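Local structure of beta-L-arabinobiosidase (Bacteroides thetaiotaomicron, 5MQR) at residues E470-F475 and E533-T538; I822-Y827 and Y889-F894; N75-L80 and I148-V153. The protein is a multidomain glycoside hydrolase that probably cleaves sugars from plant pectin, named a beta-L-arabinobiosidase and possibly having sialidase activity. All blocks are in the same frame, centred on the assembly; numbering follows the deposited sequence.

Along the chain the three contacts follow one another in series, each closing before the next opens: interaction 3 first, then interaction 1, then interaction 2. Each belongs to a different part of the protein. Interaction 3 joins the first strands of two four-stranded blades in the N-terminal beta propeller, interaction 1 pairs neighbouring strands in the sialidase-like CBM region, and interaction 2 packs two helical segments in the MGH1-like glycoside hydrolase region. Their centres lie about 46 Å (3 and 1), 52 Å (1 and 2) and 75 Å (2 and 3) apart. None touches another, so each holds together its own region of this multidomain chain locally.

Interaction 1 of 3, residues E470-F475 and E533-T538; sequences ELKVSF and EAVLST
Glu470 and Ser537 meet at one end of an antiparallel strand pair. Glu470 folds back at chi2 (-71°), which lays its carboxylate over the neighbouring strand, where the hydroxyl of Ser537 donates to it. Ser537 OG to Glu470 OE2 is modelled at a very short 2.5 Å, a length best treated as doubtful. Ser537 OG is also hydrogen-bonded to Asp540 N, so a small hydroxyl serves both strand and following turn.

Leu536 faces the other way. Its backbone forms a hydrogen-bonded pair with Leu471: Leu536 N reaches Leu471 O at 2.9 Å almost straight, at 176°, and Leu471 N returns a bond to Leu536 O. Both leucines point to the face shared with Val473 and Ala534, their CB atoms 4.5 Å apart, and these branched or small apolar groups suit a buried sheet surface. Val473 and Ala534 repeat the paired bonds, Ala534 N lying 2.8 Å from Val473 O.

Glu533 stands on the face of Lys472 and Val535. It has two conformers, so the approach of its carboxylate to Lys472 CD in one of them is uncertain. Long, flexible charged chains fit this partly exposed face.

Strand 470-479 runs between 530-537 and 600-610, and 542-547 flanks 530-537 on its other side; Leu471, Val473, Ala534 and Leu536 pack against strands 487-492 and 564-570 of a second sheet, as in a beta sandwich.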
loop_
_atom_site.group_PDB
_atom_site.type_symbol
_atom_site.label_atom_id
_atom_site.label_comp_id
_atom_site.label_asym_id
_atom_site.label_seq_id
_atom_site.Cartn_x
_atom_site.Cartn_y
_atom_site.Cartn_z
ATOM N N GLU A 470 17.150 1.654 12.449
ATOM C CA GLU A 470 18.405 2.284 12.034
ATOM C C GLU A 470 18.090 3.171 10.824
ATOM O O GLU A 470 17.485 2.707 9.841
ATOM C CB GLU A 470 19.441 1.233 11.657
ATOM C CG GLU A 470 19.779 0.248 12.771
ATOM C CD GLU A 470 20.582 0.890 13.906
ATOM O OE1 GLU A 470 21.641 1.513 13.629
ATOM O OE2 GLU A 470 20.149 0.776 15.081
ATOM N N LEU A 471 18.473 4.445 10.917
ATOM C CA LEU A 471 18.132 5.431 9.908
ATOM C C LEU A 471 19.293 6.360 9.605
ATOM O O LEU A 471 19.919 6.906 10.530
ATOM C CB LEU A 471 16.930 6.244 10.387
ATOM C CG LEU A 471 16.357 7.330 9.493
ATOM C CD1 LEU A 471 15.825 6.748 8.199
ATOM C CD2 LEU A 471 15.239 8.051 10.216
ATOM N N LYS A 472 19.575 6.543 8.315
ATOM C CA LYS A 472 20.406 7.660 7.851
ATOM C C LYS A 472 19.539 8.605 7.072
ATOM O O LYS A 472 18.721 8.178 6.301
ATOM C CB LYS A 472 21.595 7.235 6.984
ATOM C CG LYS A 472 22.404 6.106 7.589
ATOM C CD LYS A 472 23.872 6.108 7.124
ATOM C CE LYS A 472 24.697 5.013 7.811
ATOM N NZ LYS A 472 24.490 3.705 7.116
ATOM N N VAL A 473 19.729 9.891 7.323
ATOM C CA VAL A 473 19.008 10.983 6.696
ATOM C C VAL A 473 20.058 11.962 6.224
ATOM O O VAL A 473 20.856 12.412 7.026
ATOM C CB VAL A 473 18.086 11.690 7.714
ATOM C CG1 VAL A 473 17.378 12.890 7.076
ATOM C CG2 VAL A 473 17.070 10.693 8.255
ATOM N N SER A 474 20.089 12.289 4.942
ATOM C CA SER A 474 20.980 13.338 4.499
ATOM C C SER A 474 20.272 14.342 3.618
ATOM O O SER A 474 19.256 14.043 2.998
ATOM C CB SER A 474 22.201 12.763 3.796
ATOM O OG SER A 474 21.791 12.094 2.638
ATOM N N PHE A 475 20.805 15.552 3.609
ATOM C CA PHE A 475 20.231 16.635 2.831
ATOM C C PHE A 475 21.195 17.790 2.828
ATOM O O PHE A 475 22.047 17.890 3.711
ATOM C CB PHE A 475 18.849 17.083 3.382
ATOM C CG PHE A 475 18.856 17.458 4.843
ATOM C CD1 PHE A 475 19.123 18.766 5.237
ATOM C CD2 PHE A 475 18.587 16.509 5.824
ATOM C CE1 PHE A 475 19.145 19.110 6.571
ATOM C CE2 PHE A 475 18.606 16.861 7.169
ATOM C CZ PHE A 475 18.889 18.158 7.539
ATOM N N GLU A 533 24.299 15.053 7.432
ATOM C CA GLU A 533 23.933 13.629 7.536
ATOM C C GLU A 533 23.675 13.304 8.997
ATOM O O GLU A 533 24.473 13.589 9.868
ATOM C CB GLU A 533 24.990 12.661 6.959
ATOM C CG GLU A 533 24.458 11.216 6.847
ATOM C CD GLU A 533 25.353 10.252 6.079
ATOM O OE1 GLU A 533 26.496 10.623 5.765
ATOM O OE2 GLU A 533 24.908 9.102 5.802
ATOM N N ALA A 534 22.517 12.729 9.265
ATOM C CA ALA A 534 22.137 12.325 10.599
ATOM C C ALA A 534 21.999 10.790 10.608
ATOM O O ALA A 534 21.304 10.220 9.758
ATOM C CB ALA A 534 20.846 13.000 10.999
ATOM N N VAL A 535 22.666 10.137 11.564
ATOM C CA VAL A 535 22.586 8.696 11.748
ATOM C C VAL A 535 21.964 8.422 13.119
ATOM O O VAL A 535 22.538 8.813 14.141
ATOM C CB VAL A 535 23.980 8.058 11.663
ATOM C CG1 VAL A 535 23.886 6.536 11.817
ATOM C CG2 VAL A 535 24.651 8.481 10.356
ATOM N N LEU A 536 20.791 7.778 13.106
ATOM C CA LEU A 536 19.977 7.521 14.278
ATOM C C LEU A 536 19.836 6.009 14.495
ATOM O O LEU A 536 19.608 5.265 13.547
ATOM C CB LEU A 536 18.583 8.118 14.119
ATOM C CG LEU A 536 18.512 9.634 13.940
ATOM C CD1 LEU A 536 18.631 10.031 12.472
ATOM C CD2 LEU A 536 17.219 10.163 14.526
ATOM N N SER A 537 19.932 5.576 15.747
ATOM C CA SER A 537 19.708 4.164 16.116
ATOM C C SER A 537 18.734 4.115 17.283
ATOM O O SER A 537 19.035 4.647 18.348
ATOM C CB SER A 537 21.033 3.482 16.495
ATOM O OG SER A 537 20.818 2.180 17.012
ATOM N N THR A 538 17.585 3.482 17.089
ATOM C CA THR A 538 16.608 3.370 18.166
ATOM C C THR A 538 17.078 2.422 19.254
ATOM O O THR A 538 16.886 2.707 20.448
ATOM C CB THR A 538 15.206 3.001 17.666
ATOM O OG1 THR A 538 15.237 1.744 16.994
ATOM C CG2 THR A 538 14.683 4.078 16.702
#

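Interaction 2 of 3, residues I822-Y827 and Y889-F894; sequences INSYMY and YIPWYF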
loop_
_atom_site.group_PDB
_atom_site.type_symbol
_atom_site.label_atom_id
_atom_site.label_comp_id
_atom_site.label_asym_id
_atom_site.label_seq_id
_atom_site.Cartn_x
_atom_site.Cartn_y
_atom_site.Cartn_z
ATOM N N ILE A 822 15.030 -39.113 -16.626
ATOM C CA ILE A 822 16.405 -38.768 -17.024
ATOM C C ILE A 822 16.455 -38.136 -18.419
ATOM O O ILE A 822 17.250 -37.238 -18.651
ATOM C CB ILE A 822 17.404 -39.949 -16.883
ATOM C CG1 ILE A 822 18.818 -39.491 -17.265
ATOM C CG2 ILE A 822 17.004 -41.130 -17.747
ATOM C CD1 ILE A 822 19.943 -40.361 -16.735
ATOM N N ASN A 823 15.581 -38.564 -19.326
ATOM C CA ASN A 823 15.516 -37.946 -20.660
ATOM C C ASN A 823 15.093 -36.468 -20.646
ATOM O O ASN A 823 15.677 -35.671 -21.371
ATOM C CB ASN A 823 14.657 -38.765 -21.618
ATOM C CG ASN A 823 15.356 -40.037 -22.042
ATOM O OD1 ASN A 823 16.324 -39.977 -22.812
ATOM N ND2 ASN A 823 14.923 -41.193 -21.496
ATOM N N SER A 824 14.108 -36.109 -19.828
ATOM C CA SER A 824 13.693 -34.727 -19.727
ATOM C C SER A 824 14.771 -33.913 -19.013
ATOM O O SER A 824 15.027 -32.767 -19.372
ATOM C CB SER A 824 12.373 -34.622 -18.962
ATOM O OG SER A 824 11.328 -35.265 -19.655
ATOM N N TYR A 825 15.371 -34.511 -17.982
ATOM C CA TYR A 825 16.405 -33.842 -17.222
ATOM C C TYR A 825 17.582 -33.469 -18.139
ATOM O O TYR A 825 18.115 -32.361 -18.066
ATOM C CB TYR A 825 16.957 -34.708 -16.075
ATOM C CG TYR A 825 16.020 -35.185 -14.985
ATOM C CD1 TYR A 825 14.749 -34.639 -14.784
ATOM C CD2 TYR A 825 16.448 -36.167 -14.114
ATOM C CE1 TYR A 825 13.924 -35.098 -13.771
ATOM C CE2 TYR A 825 15.644 -36.624 -13.091
ATOM C CZ TYR A 825 14.378 -36.104 -12.927
ATOM O OH TYR A 825 13.609 -36.599 -11.898
HETATM N N MSE A 826 17.979 -34.401 -18.989
HETATM C CA MSE A 826 19.119 -34.184 -19.876
HETATM C C MSE A 826 18.721 -33.202 -20.940
HETATM O O MSE A 826 19.530 -32.326 -21.278
HETATM C CB MSE A 826 19.668 -35.481 -20.431
HETATM C CG MSE A 826 20.220 -36.372 -19.302
HETATM SE SE MSE A 826 21.715 -35.575 -18.314
HETATM C CE MSE A 826 23.106 -35.655 -19.693
ATOM N N TYR A 827 17.479 -33.287 -21.437
ATOM C CA TYR A 827 16.953 -32.231 -22.312
ATOM C C TYR A 827 17.139 -30.851 -21.658
ATOM O O TYR A 827 17.719 -29.936 -22.259
ATOM C CB TYR A 827 15.471 -32.440 -22.660
ATOM C CG TYR A 827 14.889 -31.240 -23.340
ATOM C CD1 TYR A 827 15.122 -31.000 -24.692
ATOM C CD2 TYR A 827 14.146 -30.303 -22.626
ATOM C CE1 TYR A 827 14.612 -29.870 -25.327
ATOM C CE2 TYR A 827 13.632 -29.175 -23.253
ATOM C CZ TYR A 827 13.864 -28.961 -24.596
ATOM O OH TYR A 827 13.352 -27.839 -25.192
ATOM N N TYR A 889 4.751 -36.221 -16.517
ATOM C CA TYR A 889 4.609 -34.781 -16.572
ATOM C C TYR A 889 5.939 -34.037 -16.578
ATOM O O TYR A 889 5.953 -32.871 -16.919
ATOM C CB TYR A 889 3.717 -34.268 -15.442
ATOM C CG TYR A 889 2.260 -34.687 -15.569
ATOM C CD1 TYR A 889 1.499 -34.373 -16.705
ATOM C CD2 TYR A 889 1.634 -35.388 -14.539
ATOM C CE1 TYR A 889 0.168 -34.778 -16.801
ATOM C CE2 TYR A 889 0.314 -35.788 -14.628
ATOM C CZ TYR A 889 -0.412 -35.498 -15.750
ATOM O OH TYR A 889 -1.719 -35.919 -15.778
ATOM N N ILE A 890 7.051 -34.718 -16.298
ATOM C CA ILE A 890 8.379 -34.082 -16.214
ATOM C C ILE A 890 8.815 -33.401 -17.520
ATOM O O ILE A 890 9.437 -32.365 -17.457
ATOM C CB ILE A 890 9.451 -35.058 -15.692
ATOM C CG1 ILE A 890 9.130 -35.459 -14.244
ATOM C CG2 ILE A 890 10.843 -34.437 -15.658
ATOM C CD1 ILE A 890 10.024 -36.573 -13.716
ATOM N N PRO A 891 8.435 -33.918 -18.705
ATOM C CA PRO A 891 8.774 -33.126 -19.889
ATOM C C PRO A 891 8.388 -31.631 -19.798
ATOM O O PRO A 891 9.173 -30.776 -20.240
ATOM C CB PRO A 891 8.007 -33.827 -21.007
ATOM C CG PRO A 891 7.946 -35.253 -20.549
ATOM C CD PRO A 891 7.683 -35.124 -19.070
ATOM N N TRP A 892 7.219 -31.327 -19.226
ATOM C CA TRP A 892 6.779 -29.934 -19.048
ATOM C C TRP A 892 7.525 -29.142 -17.958
ATOM O O TRP A 892 7.508 -27.922 -17.972
ATOM C CB TRP A 892 5.282 -29.856 -18.765
ATOM C CG TRP A 892 4.491 -30.123 -19.962
ATOM C CD1 TRP A 892 4.219 -29.252 -20.970
ATOM C CD2 TRP A 892 3.881 -31.353 -20.318
ATOM N NE1 TRP A 892 3.460 -29.852 -21.914
ATOM C CE2 TRP A 892 3.221 -31.144 -21.542
ATOM C CE3 TRP A 892 3.786 -32.604 -19.699
ATOM C CZ2 TRP A 892 2.499 -32.141 -22.187
ATOM C CZ3 TRP A 892 3.070 -33.617 -20.345
ATOM C CH2 TRP A 892 2.440 -33.374 -21.581
ATOM N N TYR A 893 8.168 -29.822 -17.028
ATOM C CA TYR A 893 9.102 -29.172 -16.093
ATOM C C TYR A 893 10.191 -28.383 -16.836
ATOM O O TYR A 893 10.689 -27.387 -16.325
ATOM C CB TYR A 893 9.739 -30.227 -15.170
ATOM C CG TYR A 893 10.511 -29.702 -14.011
ATOM C CD1 TYR A 893 11.805 -29.283 -14.174
ATOM C CD2 TYR A 893 9.971 -29.701 -12.728
ATOM C CE1 TYR A 893 12.531 -28.782 -13.112
ATOM C CE2 TYR A 893 10.694 -29.234 -11.645
ATOM C CZ TYR A 893 11.984 -28.772 -11.843
ATOM O OH TYR A 893 12.753 -28.297 -10.795
ATOM N N PHE A 894 10.542 -28.828 -18.039
ATOM C CA PHE A 894 11.559 -28.161 -18.843
ATOM C C PHE A 894 11.001 -27.605 -20.134
ATOM O O PHE A 894 11.754 -27.316 -21.058
ATOM C CB PHE A 894 12.709 -29.136 -19.127
ATOM C CG PHE A 894 13.239 -29.795 -17.907
ATOM C CD1 PHE A 894 14.216 -29.188 -17.142
ATOM C CD2 PHE A 894 12.741 -31.006 -17.498
ATOM C CE1 PHE A 894 14.693 -29.792 -15.977
ATOM C CE2 PHE A 894 13.212 -31.619 -16.346
ATOM C CZ PHE A 894 14.195 -31.017 -15.583
HETATM O O HOH W 1 11.993 -25.779 -24.006
#
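Phe894 lies against Ser824, Tyr825 and Tyr827 where helix 820-839 packs on the short, weakly bonded helical turn near 890-893, a buried junction in a domain consistent with the (alpha/alpha)6 barrel of six-hairpin glycosidases.

The apolar contacts come first. Ile890 CG2 reaches Ser824 CB at 3.6 Å and also approaches Tyr825 CE1, so the beta-branched chain fills the space beside a small serine and a ring. The Phe894 ring meets Tyr825 at the tyrosine's edge, where Phe894 CE2 lies 3.7 Å from Tyr825 CD1. With CG anti to its carbonyl carbon (chi1 -51°), Phe894 carries this ring across to the helix.

Aromatic and backbone groups make the second set. Ser824 O sits over one face of the Phe894 ring, offset toward its rim and 3.4 Å from Phe894 CD2, while Tyr893 CD1 lies over the opposite face, likewise toward the rim. An alanine in place of Phe894 would remove the ring and is likely to leave a gap between Ser824 O, Tyr825 and Tyr893.

Polar groups form the third. Ser824 OG bonds back to Pro820 O in its own helix; Pro891 beside it has no N-H to offer. Tyr825 OH turns to Gln953 of helix 948-964. Phe894 O lies in the plane of the Tyr827 ring, 3.4 Å from Tyr827 CE2, and one water, its O 2.7 Å from Tyr827 OH, donates a weak bond to Phe894 O.

Interaction 3 of 3, residues N75-L80 and I148-V153; sequences NHQPML and IMHQRV. With EDO (1,2-ethanediol), chain H.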
loop_
_atom_site.group_PDB
_atom_site.type_symbol
_atom_site.label_atom_id
_atom_site.label_comp_id
_atom_site.label_asym_id
_atom_site.label_seq_id
_atom_site.Cartn_x
_atom_site.Cartn_y
_atom_site.Cartn_z
ATOM N N ASN A 75 -14.218 34.844 9.751
ATOM C CA ASN A 75 -14.318 34.214 8.447
ATOM C C ASN A 75 -14.543 32.720 8.701
ATOM O O ASN A 75 -13.736 32.099 9.401
ATOM C CB ASN A 75 -13.031 34.430 7.639
ATOM C CG ASN A 75 -12.670 35.913 7.450
ATOM O OD1 ASN A 75 -13.274 36.610 6.623
ATOM N ND2 ASN A 75 -11.672 36.393 8.218
ATOM N N HIS A 76 -15.614 32.134 8.137
ATOM C CA HIS A 76 -16.037 30.776 8.518
ATOM C C HIS A 76 -16.913 30.122 7.451
ATOM O O HIS A 76 -17.295 30.764 6.469
ATOM C CB HIS A 76 -16.787 30.866 9.847
ATOM C CG HIS A 76 -16.935 29.580 10.591
ATOM N ND1 HIS A 76 -15.962 28.600 10.635
ATOM C CD2 HIS A 76 -17.939 29.143 11.389
ATOM C CE1 HIS A 76 -16.366 27.616 11.407
ATOM N NE2 HIS A 76 -17.561 27.921 11.881
ATOM N N GLN A 77 -17.181 28.827 7.638
ATOM C CA GLN A 77 -18.202 28.088 6.894
ATOM C C GLN A 77 -17.945 28.050 5.394
ATOM O O GLN A 77 -18.730 28.607 4.602
ATOM C CB GLN A 77 -19.575 28.666 7.195
ATOM C CG GLN A 77 -20.712 27.782 6.713
ATOM C CD GLN A 77 -21.655 27.412 7.820
ATOM O OE1 GLN A 77 -21.926 26.219 8.035
ATOM N NE2 GLN A 77 -22.128 28.417 8.571
ATOM N N PRO A 78 -16.823 27.417 5.000
ATOM C CA PRO A 78 -16.540 27.336 3.583
ATOM C C PRO A 78 -17.402 26.314 2.850
ATOM O O PRO A 78 -17.855 25.337 3.454
ATOM C CB PRO A 78 -15.052 26.956 3.535
ATOM C CG PRO A 78 -14.823 26.208 4.797
ATOM C CD PRO A 78 -15.741 26.831 5.813
HETATM N N MSE A 79 -17.615 26.577 1.567
HETATM C CA MSE A 79 -18.239 25.651 0.614
HETATM C C MSE A 79 -17.294 25.500 -0.539
HETATM O O MSE A 79 -16.475 26.387 -0.810
HETATM C CB MSE A 79 -19.573 26.168 0.087
HETATM C CG MSE A 79 -20.538 26.552 1.207
HETATM SE SE MSE A 79 -21.273 24.919 2.032
HETATM C CE MSE A 79 -21.246 25.510 3.926
ATOM N N LEU A 80 -17.387 24.369 -1.232
ATOM C CA LEU A 80 -16.466 24.049 -2.323
ATOM C C LEU A 80 -17.151 23.375 -3.510
ATOM O O LEU A 80 -17.987 22.483 -3.338
ATOM C CB LEU A 80 -15.340 23.165 -1.790
ATOM C CG LEU A 80 -14.109 22.915 -2.665
ATOM C CD1 LEU A 80 -13.265 24.165 -2.861
ATOM C CD2 LEU A 80 -13.291 21.816 -1.992
ATOM N N ILE A 148 -27.673 38.869 8.922
ATOM C CA ILE A 148 -26.606 37.911 9.106
ATOM C C ILE A 148 -26.774 36.832 8.050
ATOM O O ILE A 148 -27.871 36.333 7.842
ATOM C CB ILE A 148 -26.640 37.265 10.513
ATOM C CG1 ILE A 148 -26.536 38.337 11.614
ATOM C CG2 ILE A 148 -25.539 36.212 10.676
ATOM C CD1 ILE A 148 -25.263 39.165 11.615
HETATM N N MSE A 149 -25.666 36.469 7.403
HETATM C CA MSE A 149 -25.643 35.407 6.404
HETATM C C MSE A 149 -25.283 34.129 7.094
HETATM O O MSE A 149 -24.516 34.119 8.058
HETATM C CB MSE A 149 -24.691 35.683 5.213
HETATM C CG MSE A 149 -25.160 36.929 4.465
HETATM SE SE MSE A 149 -24.621 36.945 2.576
HETATM C CE MSE A 149 -25.970 35.648 1.916
ATOM N N HIS A 150 -25.874 33.044 6.598
ATOM C CA HIS A 150 -25.631 31.709 7.099
ATOM C C HIS A 150 -26.151 30.701 6.080
ATOM O O HIS A 150 -27.333 30.745 5.744
ATOM C CB HIS A 150 -26.349 31.479 8.427
ATOM C CG HIS A 150 -25.949 30.196 9.081
ATOM N ND1 HIS A 150 -26.639 29.016 8.893
ATOM C CD2 HIS A 150 -24.882 29.891 9.856
ATOM C CE1 HIS A 150 -26.036 28.051 9.562
ATOM N NE2 HIS A 150 -24.974 28.558 10.162
ATOM N N GLN A 151 -25.259 29.845 5.594
ATOM C CA GLN A 151 -25.533 28.813 4.577
ATOM C C GLN A 151 -24.885 27.533 5.007
ATOM O O GLN A 151 -23.727 27.578 5.426
ATOM C CB GLN A 151 -24.739 29.063 3.277
ATOM C CG GLN A 151 -25.114 30.216 2.473
ATOM C CD GLN A 151 -24.460 31.493 2.898
ATOM O OE1 GLN A 151 -25.133 32.359 3.395
ATOM N NE2 GLN A 151 -23.163 31.632 2.667
ATOM N N ARG A 152 -25.540 26.404 4.780
ATOM C CA ARG A 152 -24.880 25.090 4.898
ATOM C C ARG A 152 -24.586 24.475 3.539
ATOM O O ARG A 152 -24.004 23.380 3.483
ATOM C CB ARG A 152 -25.751 24.131 5.705
ATOM C CG ARG A 152 -26.115 24.616 7.092
ATOM C CD ARG A 152 -24.890 24.663 7.981
ATOM N NE ARG A 152 -25.268 24.501 9.378
ATOM C CZ ARG A 152 -24.539 24.889 10.431
ATOM N NH1 ARG A 152 -23.318 25.437 10.282
ATOM N NH2 ARG A 152 -25.034 24.691 11.663
ATOM N N VAL A 153 -25.034 25.157 2.470
ATOM C CA VAL A 153 -24.859 24.729 1.087
ATOM C C VAL A 153 -24.661 25.985 0.256
ATOM O O VAL A 153 -25.378 26.965 0.438
ATOM C CB VAL A 153 -26.067 23.903 0.526
ATOM C CG1 VAL A 153 -27.406 24.618 0.676
ATOM C CG2 VAL A 153 -25.842 23.532 -0.946
HETATM C C1 EDO H . -24.464 27.562 13.442
HETATM O O1 EDO H . -23.307 27.856 12.623
HETATM C C2 EDO H . -24.151 26.543 14.547
HETATM O O2 EDO H . -25.254 25.690 14.869
HETATM O O HOH W 2 -20.484 30.156 2.830
#
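Gln77 reaches across to His150, Gln151 and Arg152, and its side chain can be followed atom by atom. CB points toward the opposite segment. A chi1 of -167° sends CG away from the backbone N, to within 3.3 Å of Gln151 O; the chain then bends at chi2 (124°), and CD lies beside the same carbonyl. At the tip, Gln77 OE1 accepts from Arg152 NH1 at 2.8 Å, on a lone pair and in the guanidinium plane; Lys310 NZ also bonds to OE1. Glutamine suits this place by offering two cationic groups one neutral acceptor. The other branch, NE2, comes 3.4 Å from His150 CD2, amide and ring standing 87° apart.

Arg152 is fixed further by a salt bridge to Glu247, and His150 CE1 lies over the centre of its guanidinium. His150 ND1 is hydrogen-bonded to Glu248, while NE2 donates to a 1,2-ethanediol, probably from the crystallisation liquor. The unbranched, flexible chain of Met79, a selenomethionine, lets SE and CE lie along the backbone at Arg152.

Strands 74-83 and 148-157 are each the first strand, at one edge, of a four-stranded antiparallel blade, by the usual propeller layout the inner one; paired antiparallel with strands 86-94 and 163-170, they join two blades successive in the chain.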